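Local coordinates for putative NADH Oxidase (Clostridium acetobutylicum, PDB 3E10), which binds flavin mononucleotide and is probably a dimeric FMN-dependent oxidoreductase of the nitroreductase type, at residues N6-I11 with E151-R157; N13-V19 with S66-L72; V75-E81 with N135-V141. One frame throughout, in Å; residues are numbered along the deposited sequence. Where two conformers were deposited one is given.

Contact 1: N6-I11 with E151-R157. With FMN (flavin mononucleotide), chain L.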
# COMPACT_ATOMS: atom_id res chain seq x y z
N ASN B 6 -2.86 -12.22 6.13
CA ASN B 6 -4.14 -12.53 6.75
C ASN B 6 -4.27 -12.02 8.18
O ASN B 6 -5.38 -11.69 8.64
CB ASN B 6 -4.36 -14.04 6.79
CG ASN B 6 -4.84 -14.60 5.47
OD1 ASN B 6 -5.34 -13.89 4.63
ND2 ASN B 6 -4.68 -15.90 5.31
N ASN B 7 -3.16 -12.02 8.92
CA ASN B 7 -3.22 -11.77 10.36
C ASN B 7 -2.96 -10.32 10.77
O ASN B 7 -3.25 -9.95 11.89
CB ASN B 7 -2.27 -12.71 11.10
CG ASN B 7 -2.81 -14.13 11.18
OD1 ASN B 7 -3.87 -14.37 11.74
ND2 ASN B 7 -2.07 -15.08 10.64
N ARG B 8 -2.41 -9.51 9.87
CA ARG B 8 -2.16 -8.11 10.20
C ARG B 8 -3.48 -7.42 10.59
O ARG B 8 -4.43 -7.41 9.80
CB ARG B 8 -1.60 -7.41 8.99
CG ARG B 8 -1.37 -5.88 9.16
CD ARG B 8 -1.72 -5.06 7.92
NE ARG B 8 -3.10 -5.29 7.46
CZ ARG B 8 -4.20 -4.77 8.01
NH1 ARG B 8 -4.12 -4.00 9.08
NH2 ARG B 8 -5.38 -5.06 7.49
N ARG B 9 -3.49 -6.80 11.78
CA ARG B 9 -4.67 -6.07 12.24
C ARG B 9 -4.26 -4.67 12.68
O ARG B 9 -3.12 -4.42 13.08
CB ARG B 9 -5.34 -6.78 13.44
CG ARG B 9 -5.93 -8.16 13.13
CD ARG B 9 -7.33 -8.14 12.60
NE ARG B 9 -7.48 -7.54 11.27
CZ ARG B 9 -7.28 -8.21 10.13
NH1 ARG B 9 -6.89 -9.48 10.13
NH2 ARG B 9 -7.45 -7.58 8.99
N SER B 10 -5.23 -3.75 12.70
CA SER B 10 -5.00 -2.47 13.34
C SER B 10 -5.07 -2.65 14.86
O SER B 10 -6.12 -2.98 15.42
CB SER B 10 -6.06 -1.45 12.89
OG SER B 10 -5.83 -1.04 11.56
N ILE B 11 -3.94 -2.43 15.51
CA ILE B 11 -3.79 -2.56 16.95
C ILE B 11 -3.54 -1.18 17.52
O ILE B 11 -2.63 -0.48 17.07
CB ILE B 11 -2.68 -3.59 17.31
CG1 ILE B 11 -3.17 -5.02 16.88
CG2 ILE B 11 -2.33 -3.50 18.82
CD1 ILE B 11 -2.19 -6.15 17.14
N GLU B 151 -4.86 -8.60 19.14
CA GLU B 151 -3.99 -9.55 18.47
C GLU B 151 -3.95 -9.30 16.99
O GLU B 151 -4.93 -8.87 16.42
CB GLU B 151 -4.60 -10.95 18.56
CG GLU B 151 -4.57 -11.61 19.89
CD GLU B 151 -5.28 -12.95 19.79
OE1 GLU B 151 -6.50 -12.98 19.76
OE2 GLU B 151 -4.60 -13.98 19.69
N ASN B 152 -2.84 -9.70 16.39
CA ASN B 152 -2.77 -9.97 14.95
C ASN B 152 -3.43 -11.34 14.86
O ASN B 152 -2.95 -12.31 15.46
CB ASN B 152 -1.34 -9.93 14.47
CG ASN B 152 -0.72 -8.53 14.51
OD1 ASN B 152 -1.30 -7.58 13.96
ND2 ASN B 152 0.46 -8.41 15.14
N LYS B 153 -4.61 -11.35 14.28
CA LYS B 153 -5.39 -12.56 14.04
C LYS B 153 -6.16 -12.39 12.74
O LYS B 153 -6.35 -11.27 12.28
CB LYS B 153 -6.39 -12.81 15.17
CG LYS B 153 -7.59 -11.86 15.20
CD LYS B 153 -8.52 -12.17 16.39
CE LYS B 153 -9.66 -11.19 16.49
NZ LYS B 153 -10.40 -11.30 17.79
N PHE B 154 -6.63 -13.49 12.19
CA PHE B 154 -7.30 -13.48 10.89
C PHE B 154 -8.77 -13.11 11.05
O PHE B 154 -9.54 -13.87 11.64
CB PHE B 154 -7.14 -14.87 10.24
CG PHE B 154 -7.79 -15.03 8.89
CD1 PHE B 154 -7.72 -14.05 7.92
CD2 PHE B 154 -8.41 -16.21 8.56
CE1 PHE B 154 -8.27 -14.21 6.67
CE2 PHE B 154 -8.97 -16.38 7.30
CZ PHE B 154 -8.89 -15.38 6.35
N ILE B 155 -9.13 -11.92 10.55
CA ILE B 155 -10.52 -11.53 10.33
C ILE B 155 -10.69 -11.65 8.80
O ILE B 155 -10.03 -10.95 8.04
CB ILE B 155 -10.86 -10.12 10.82
CG1 ILE B 155 -10.68 -10.02 12.34
CG2 ILE B 155 -12.23 -9.71 10.37
CD1 ILE B 155 -10.89 -8.61 12.90
N ASP B 156 -11.54 -12.56 8.36
CA ASP B 156 -11.65 -12.90 6.96
C ASP B 156 -12.57 -11.90 6.28
O ASP B 156 -13.80 -11.89 6.51
CB ASP B 156 -12.20 -14.32 6.81
CG ASP B 156 -12.15 -14.83 5.39
OD1 ASP B 156 -11.81 -14.07 4.46
OD2 ASP B 156 -12.49 -16.02 5.21
N ARG B 157 -11.98 -11.04 5.45
CA ARG B 157 -12.71 -9.97 4.77
C ARG B 157 -13.03 -10.33 3.32
O ARG B 157 -13.56 -9.50 2.56
CB ARG B 157 -11.90 -8.70 4.81
CG ARG B 157 -11.60 -8.18 6.21
CD ARG B 157 -12.42 -6.97 6.54
NE ARG B 157 -12.25 -6.59 7.94
CZ ARG B 157 -11.19 -5.95 8.41
NH1 ARG B 157 -10.19 -5.60 7.61
NH2 ARG B 157 -11.10 -5.65 9.69
N1 FMN L . -7.38 3.78 12.19
C2 FMN L . -7.46 4.67 13.22
O2 FMN L . -7.69 4.27 14.37
N3 FMN L . -7.26 6.01 12.97
C4 FMN L . -7.08 6.52 11.71
O4 FMN L . -6.90 7.75 11.53
C4A FMN L . -6.98 5.61 10.66
N5 FMN L . -6.73 6.07 9.39
C5A FMN L . -6.58 5.14 8.36
C6 FMN L . -6.31 5.62 7.08
C7 FMN L . -6.15 4.75 6.00
C7M FMN L . -5.79 5.26 4.66
C8 FMN L . -6.24 3.37 6.24
C8M FMN L . -5.84 2.37 5.15
C9 FMN L . -6.51 2.90 7.54
C9A FMN L . -6.70 3.77 8.60
N10 FMN L . -7.00 3.33 9.89
C10 FMN L . -7.10 4.24 10.93
C1' FMN L . -7.09 1.88 10.15
C2' FMN L . -8.45 1.35 9.67
O2' FMN L . -9.52 1.76 10.52
C3' FMN L . -8.41 -0.18 9.64
O3' FMN L . -7.48 -0.58 8.65
C4' FMN L . -9.78 -0.85 9.39
O4' FMN L . -10.66 -0.63 10.49
C5' FMN L . -9.70 -2.35 9.12
O5' FMN L . -9.14 -3.05 10.24
P FMN L . -7.76 -3.85 10.07
O1P FMN L . -7.90 -4.78 8.90
O2P FMN L . -6.67 -2.87 9.82
O3P FMN L . -7.62 -4.61 11.38
O HOH W 1 -0.65 -4.94 13.90
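Arg-9 bridges the two segments and the flavin phosphate with one guanidinium group. NH1 donates to Lys-153 O at 2.8 Å, the oxygen lying in the guanidinium plane, while NE and NH2 turn to the phosphate as donors to FMN O3P and O1P. Bends at chi2 and chi3 set the group with Lys-153 O and FMN O1P both at its edge, and Ile-155 CB lies over one face, 4.0 Å above the plane. O1P collects further N-H groups from Arg-8 NH2 and, at 2.8 Å, from Arg-157 NH1. The planes of Arg-9 and Arg-157 stand 80° apart, and the phosphate between them probably offsets their like charges. This arginine-rich phosphate site just after helix 4-7 belongs to the FMN-binding nitroreductase fold, and Ser-10 adds to it, its backbone N giving a nearly straight bond (170°) to O3P and its OG reaching O2P, which Arg-8 NH1 also meets as a donor.

Behind this shell, Arg-9 N donates to a lone pair of Asn-152 OD1 at 3.2 Å, and a water links that OD1 with Arg-9 O. Asn-152 ND2 is held by Leu-109 O. Farther out, Asn-6 lies alongside the Phe-154 ring, Asn-6 CB 3.5 Å from Phe-154 CD1, and Gln-33 of the second subunit packs against both.

Contact 2: N13-V19 with S66-L72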
# COMPACT_ATOMS: atom_id res chain seq x y z
N ASN B 13 -3.69 -0.21 21.04
CA ASN B 13 -3.40 -0.15 22.46
C ASN B 13 -2.17 -1.02 22.69
O ASN B 13 -2.12 -2.12 22.17
CB ASN B 13 -4.63 -0.67 23.21
CG ASN B 13 -4.56 -0.48 24.69
OD1 ASN B 13 -3.93 0.46 25.18
ND2 ASN B 13 -5.22 -1.37 25.43
N TYR B 14 -1.21 -0.52 23.45
CA TYR B 14 0.10 -1.14 23.57
C TYR B 14 0.57 -1.24 25.00
O TYR B 14 0.21 -0.44 25.89
CB TYR B 14 1.17 -0.34 22.79
CG TYR B 14 0.67 0.08 21.43
CD1 TYR B 14 0.64 -0.82 20.38
CD2 TYR B 14 0.19 1.36 21.21
CE1 TYR B 14 0.12 -0.47 19.14
CE2 TYR B 14 -0.34 1.72 20.01
CZ TYR B 14 -0.36 0.83 18.96
OH TYR B 14 -0.89 1.28 17.76
N LYS B 15 1.42 -2.23 25.19
CA LYS B 15 2.24 -2.38 26.40
C LYS B 15 3.25 -1.24 26.51
O LYS B 15 3.51 -0.54 25.54
CB LYS B 15 2.98 -3.72 26.36
CG LYS B 15 2.05 -4.92 26.27
CD LYS B 15 2.75 -6.24 26.37
CE LYS B 15 1.74 -7.36 26.68
NZ LYS B 15 2.27 -8.71 26.40
N GLY B 16 3.85 -1.09 27.68
CA GLY B 16 4.88 -0.06 27.85
C GLY B 16 6.24 -0.42 27.26
O GLY B 16 7.06 0.44 27.05
N LYS B 17 6.45 -1.71 27.00
CA LYS B 17 7.71 -2.23 26.51
C LYS B 17 8.19 -1.46 25.27
O LYS B 17 7.43 -1.29 24.32
CB LYS B 17 7.54 -3.72 26.16
CG LYS B 17 8.77 -4.40 25.57
CD LYS B 17 8.58 -5.91 25.40
CE LYS B 17 9.88 -6.59 24.95
NZ LYS B 17 11.06 -6.37 25.88
N LYS B 18 9.44 -1.04 25.28
CA LYS B 18 10.01 -0.38 24.12
C LYS B 18 10.18 -1.34 22.95
O LYS B 18 10.41 -2.53 23.12
CB LYS B 18 11.36 0.28 24.48
CG LYS B 18 11.29 1.19 25.69
CD LYS B 18 10.19 2.24 25.55
CE LYS B 18 10.25 3.29 26.66
NZ LYS B 18 9.14 4.29 26.53
N VAL B 19 10.07 -0.80 21.74
CA VAL B 19 10.33 -1.59 20.54
C VAL B 19 11.84 -1.60 20.35
O VAL B 19 12.49 -0.55 20.31
CB VAL B 19 9.64 -0.99 19.30
CG1 VAL B 19 9.97 -1.80 18.09
CG2 VAL B 19 8.09 -0.93 19.51
N SER B 66 -4.35 6.05 19.78
CA SER B 66 -3.38 4.97 19.96
C SER B 66 -2.01 5.49 20.39
O SER B 66 -1.24 4.77 21.04
CB SER B 66 -3.25 4.15 18.68
OG SER B 66 -2.84 4.95 17.60
N LEU B 67 -1.69 6.71 20.01
CA LEU B 67 -0.38 7.26 20.32
C LEU B 67 -0.22 7.48 21.82
O LEU B 67 0.90 7.57 22.32
CB LEU B 67 -0.15 8.56 19.56
CG LEU B 67 0.10 8.37 18.06
CD1 LEU B 67 -0.09 9.68 17.31
CD2 LEU B 67 1.51 7.79 17.87
N LYS B 68 -1.31 7.55 22.56
CA LYS B 68 -1.20 7.80 23.99
C LYS B 68 -0.56 6.66 24.77
O LYS B 68 -0.05 6.87 25.87
CB LYS B 68 -2.57 8.13 24.59
CG LYS B 68 -3.16 9.41 24.00
CD LYS B 68 -4.46 9.78 24.67
CE LYS B 68 -5.04 11.05 24.09
NZ LYS B 68 -4.07 12.19 24.07
N THR B 69 -0.58 5.45 24.21
CA THR B 69 0.14 4.32 24.81
C THR B 69 1.31 3.79 23.99
O THR B 69 2.06 2.93 24.45
CB THR B 69 -0.80 3.16 25.17
OG1 THR B 69 -1.37 2.62 23.98
CG2 THR B 69 -1.94 3.59 26.16
N ALA B 70 1.50 4.31 22.78
CA ALA B 70 2.51 3.77 21.89
C ALA B 70 3.91 4.12 22.35
O ALA B 70 4.18 5.28 22.64
CB ALA B 70 2.30 4.32 20.45
N PRO B 71 4.81 3.13 22.43
CA PRO B 71 6.21 3.44 22.67
C PRO B 71 7.01 3.87 21.44
O PRO B 71 8.19 4.24 21.58
CB PRO B 71 6.77 2.10 23.14
CG PRO B 71 5.96 1.09 22.35
CD PRO B 71 4.59 1.67 22.42
N LEU B 72 6.39 3.78 20.26
CA LEU B 72 7.05 4.14 19.03
C LEU B 72 6.02 4.77 18.10
O LEU B 72 4.90 4.29 18.00
CB LEU B 72 7.60 2.90 18.32
CG LEU B 72 8.30 3.06 16.96
CD1 LEU B 72 9.54 3.91 17.08
CD2 LEU B 72 8.64 1.69 16.39
O HOH W 2 9.13 5.14 23.96
O HOH W 3 10.08 2.09 21.43
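Pro-71 is the bump that the bend of residues 13-19 wraps around. Its CG presses to 3.4 Å from Lys-17 O, its CD faces Tyr-14 CB and Lys-15 O, and Val-19 CG2 meets Pro-71 CG at 4.1 Å, the valine crossing the proline at about a right angle. Val-19 also fits against Leu-72: Val-19 CG2 touches Leu-72 CB, and Val-19 CB and CG1 meet Leu-72 CD2.

At the other end the tyrosine ring is the filler. The Tyr-14 ring lies against residues 66-70, with CD2 3.4 Å from Ala-70 CA. Ala-70 CB bears on Tyr-14 CD2 and CE2, while Ser-66 O sits in the ring plane at its edge, 3.3 Å from Tyr-14 CE2. Thr-69 OG1, placed by a chi1 of 64° between its own backbone N and carbonyl carbon, accepts from Tyr-14 N at 3.2 Å. Two waters fasten the proline end: both donate to Pro-71 O, one accepting from Lys-18 NZ and the other from Val-19 N.

Thus the loop between helices 4-7 and 21-32 packs on the approach to strand 72-79. Ser-143 of strand 136-145 hydrogen-bonds to Tyr-14 OH and Ser-66 OG, and Val-112 of strand 110-115 touches both side chains.

Contact 3: V75-E81 with N135-V141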
# COMPACT_ATOMS: atom_id res chain seq x y z
N VAL B 75 6.41 8.83 11.66
CA VAL B 75 5.73 9.78 10.78
C VAL B 75 6.26 9.58 9.35
O VAL B 75 7.45 9.67 9.13
CB VAL B 75 5.92 11.24 11.24
CG1 VAL B 75 5.08 12.23 10.39
CG2 VAL B 75 5.59 11.41 12.73
N LEU B 76 5.34 9.33 8.41
CA LEU B 76 5.67 9.14 7.01
C LEU B 76 5.41 10.46 6.30
O LEU B 76 4.34 11.03 6.42
CB LEU B 76 4.80 8.04 6.38
CG LEU B 76 5.33 6.61 6.53
CD1 LEU B 76 5.36 6.17 7.96
CD2 LEU B 76 4.50 5.64 5.67
N LEU B 77 6.42 10.88 5.52
CA LEU B 77 6.41 12.13 4.80
C LEU B 77 6.90 11.89 3.39
O LEU B 77 7.64 10.94 3.17
CB LEU B 77 7.37 13.12 5.49
CG LEU B 77 7.37 13.29 7.03
CD1 LEU B 77 8.71 13.95 7.45
CD2 LEU B 77 6.28 14.19 7.40
N ALA B 78 6.54 12.77 2.47
CA ALA B 78 7.07 12.72 1.12
C ALA B 78 7.70 14.04 0.75
O ALA B 78 7.19 15.09 1.12
CB ALA B 78 5.95 12.41 0.11
N ASP B 79 8.79 13.99 0.01
CA ASP B 79 9.50 15.20 -0.41
C ASP B 79 9.17 15.52 -1.87
O ASP B 79 9.44 14.72 -2.77
CB ASP B 79 10.99 14.95 -0.28
CG ASP B 79 11.83 16.17 -0.61
OD1 ASP B 79 11.28 17.22 -1.01
OD2 ASP B 79 13.07 16.06 -0.49
N GLU B 80 8.49 16.65 -2.08
CA GLU B 80 8.18 17.10 -3.42
C GLU B 80 9.40 17.07 -4.35
O GLU B 80 9.28 16.82 -5.55
CB GLU B 80 7.62 18.52 -3.39
CG GLU B 80 6.22 18.67 -2.87
CD GLU B 80 5.78 20.17 -2.84
OE1 GLU B 80 6.63 21.07 -2.76
OE2 GLU B 80 4.57 20.43 -2.83
N GLU B 81 10.57 17.42 -3.80
CA GLU B 81 11.76 17.54 -4.60
C GLU B 81 12.29 16.20 -5.07
O GLU B 81 13.16 16.18 -5.95
CB GLU B 81 12.83 18.33 -3.85
CG GLU B 81 12.38 19.77 -3.58
CD GLU B 81 13.40 20.60 -2.83
OE1 GLU B 81 14.45 20.04 -2.44
OE2 GLU B 81 13.13 21.81 -2.60
N ASN B 135 8.21 21.79 1.11
CA ASN B 135 8.32 20.64 0.21
C ASN B 135 8.14 19.30 0.91
O ASN B 135 8.05 18.28 0.22
CB ASN B 135 9.65 20.66 -0.54
CG ASN B 135 10.87 20.78 0.36
OD1 ASN B 135 11.03 21.79 1.05
ND2 ASN B 135 11.71 19.74 0.39
N ILE B 136 8.11 19.30 2.25
CA ILE B 136 8.01 18.04 2.99
C ILE B 136 6.56 17.86 3.42
O ILE B 136 6.05 18.62 4.24
CB ILE B 136 8.97 18.02 4.16
CG1 ILE B 136 10.44 18.23 3.68
CG2 ILE B 136 8.85 16.71 4.92
CD1 ILE B 136 10.97 17.26 2.65
N LYS B 137 5.89 16.91 2.79
CA LYS B 137 4.46 16.73 2.93
C LYS B 137 4.12 15.59 3.86
O LYS B 137 4.53 14.44 3.61
CB LYS B 137 3.87 16.39 1.56
CG LYS B 137 4.18 17.51 0.55
CD LYS B 137 3.50 17.27 -0.80
CE LYS B 137 1.98 17.39 -0.75
NZ LYS B 137 1.51 18.80 -0.52
N PRO B 138 3.38 15.89 4.93
CA PRO B 138 2.94 14.80 5.80
C PRO B 138 2.01 13.82 5.09
O PRO B 138 1.15 14.23 4.32
CB PRO B 138 2.17 15.52 6.90
CG PRO B 138 2.63 16.94 6.85
CD PRO B 138 2.99 17.21 5.46
N PHE B 139 2.23 12.54 5.34
CA PHE B 139 1.40 11.49 4.77
C PHE B 139 0.52 10.78 5.81
O PHE B 139 -0.71 10.77 5.71
CB PHE B 139 2.22 10.47 3.98
CG PHE B 139 1.36 9.36 3.42
CD1 PHE B 139 0.49 9.61 2.38
CD2 PHE B 139 1.35 8.10 4.00
CE1 PHE B 139 -0.32 8.61 1.88
CE2 PHE B 139 0.51 7.09 3.50
CZ PHE B 139 -0.31 7.34 2.46
N CYS B 140 1.15 10.20 6.83
CA CYS B 140 0.43 9.51 7.88
C CYS B 140 1.35 9.35 9.07
O CYS B 140 2.55 9.64 8.98
CB CYS B 140 -0.10 8.14 7.41
SG CYS B 140 1.12 6.81 7.34
N VAL B 141 0.79 8.88 10.17
CA VAL B 141 1.58 8.43 11.32
C VAL B 141 1.23 6.98 11.56
O VAL B 141 0.07 6.60 11.44
CB VAL B 141 1.30 9.25 12.57
CG1 VAL B 141 2.11 8.73 13.76
CG2 VAL B 141 1.53 10.76 12.34
O HOH W 4 3.49 20.99 -0.06
O HOH W 5 2.38 19.34 -3.33
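The Phe-139 ring turns an edge to Leu-76, whose CB lies near the ring plane, 4.2 Å from Phe-139 CD2. At the far end, the amide of Asn-135 and the carboxylate of Glu-81 are stacked, their planes 12° apart, with Asn-135 ND2 3.7 Å from Glu-81 CD. The same ND2 donates to Asp-79 OD1 at 2.9 Å; the acceptor lies in the amide plane, but the donor stands above the carboxylate plane. Glu-81 N meets OD1 from the opposite carboxylate face, closing an Asx turn, so two bonds grip this one oxygen. Asp-79 OD2 has a salt bridge to Lys-82, which probably helps keep the carboxylate ionised.

Between these ends the strands pair antiparallel: the axes of 75-79 and 136-141 approach to 4.5 Å at 148°. Ala-78 and Lys-137 form a hydrogen-bonded pair with bonds both ways. A classic beta bulge interrupts the regular pairing: Phe-139 N and, weakly, Cys-140 N both donate to Leu-76 O, and Phe-139 takes psi -58°. Leu-77 CD1 rests on Ile-136 CG2 at 3.7 Å, on the face shared with Val-75, Asp-79 and Val-141. On the other face, Leu-76 CD2 meets Cys-140 SG at 3.9 Å. A water bridges Glu-80 OE2 and Lys-137 NZ, which lie 4.2 Å apart.

These are the central strands of the four-stranded sheet, flanked by 43-48 and 110-115. Helix 89-106 covers the Leu-76 and Phe-139 side through Met-93, helix 120-129 packs on Pro-138 and Val-141, and Tyr-168 of the second subunit touches Leu-77 and Ile-136.

In the fold
Of the three, contact 1 closes the widest loop, and contacts 2 and 3 are nested within it in series. The first segments of contacts 1 and 2 adjoin in sequence, although the contact centres are 19 Å apart. Contact 3 lies across the chain's centre from contact 1, about 27 Å between centres, whereas contacts 2 and 3 touch where Leu-67 CD2 packs on Val-141 CG1 at 4.3 Å. Strand 72-79 runs from the end of contact 2 into contact 3, and the loop following strand 136-145 leads to contact 1. The chain thus runs from the sheet to the FMN phosphate site, though contacts 1 and 3 stay about 9 Å apart at their nearest atoms; both meet the second subunit.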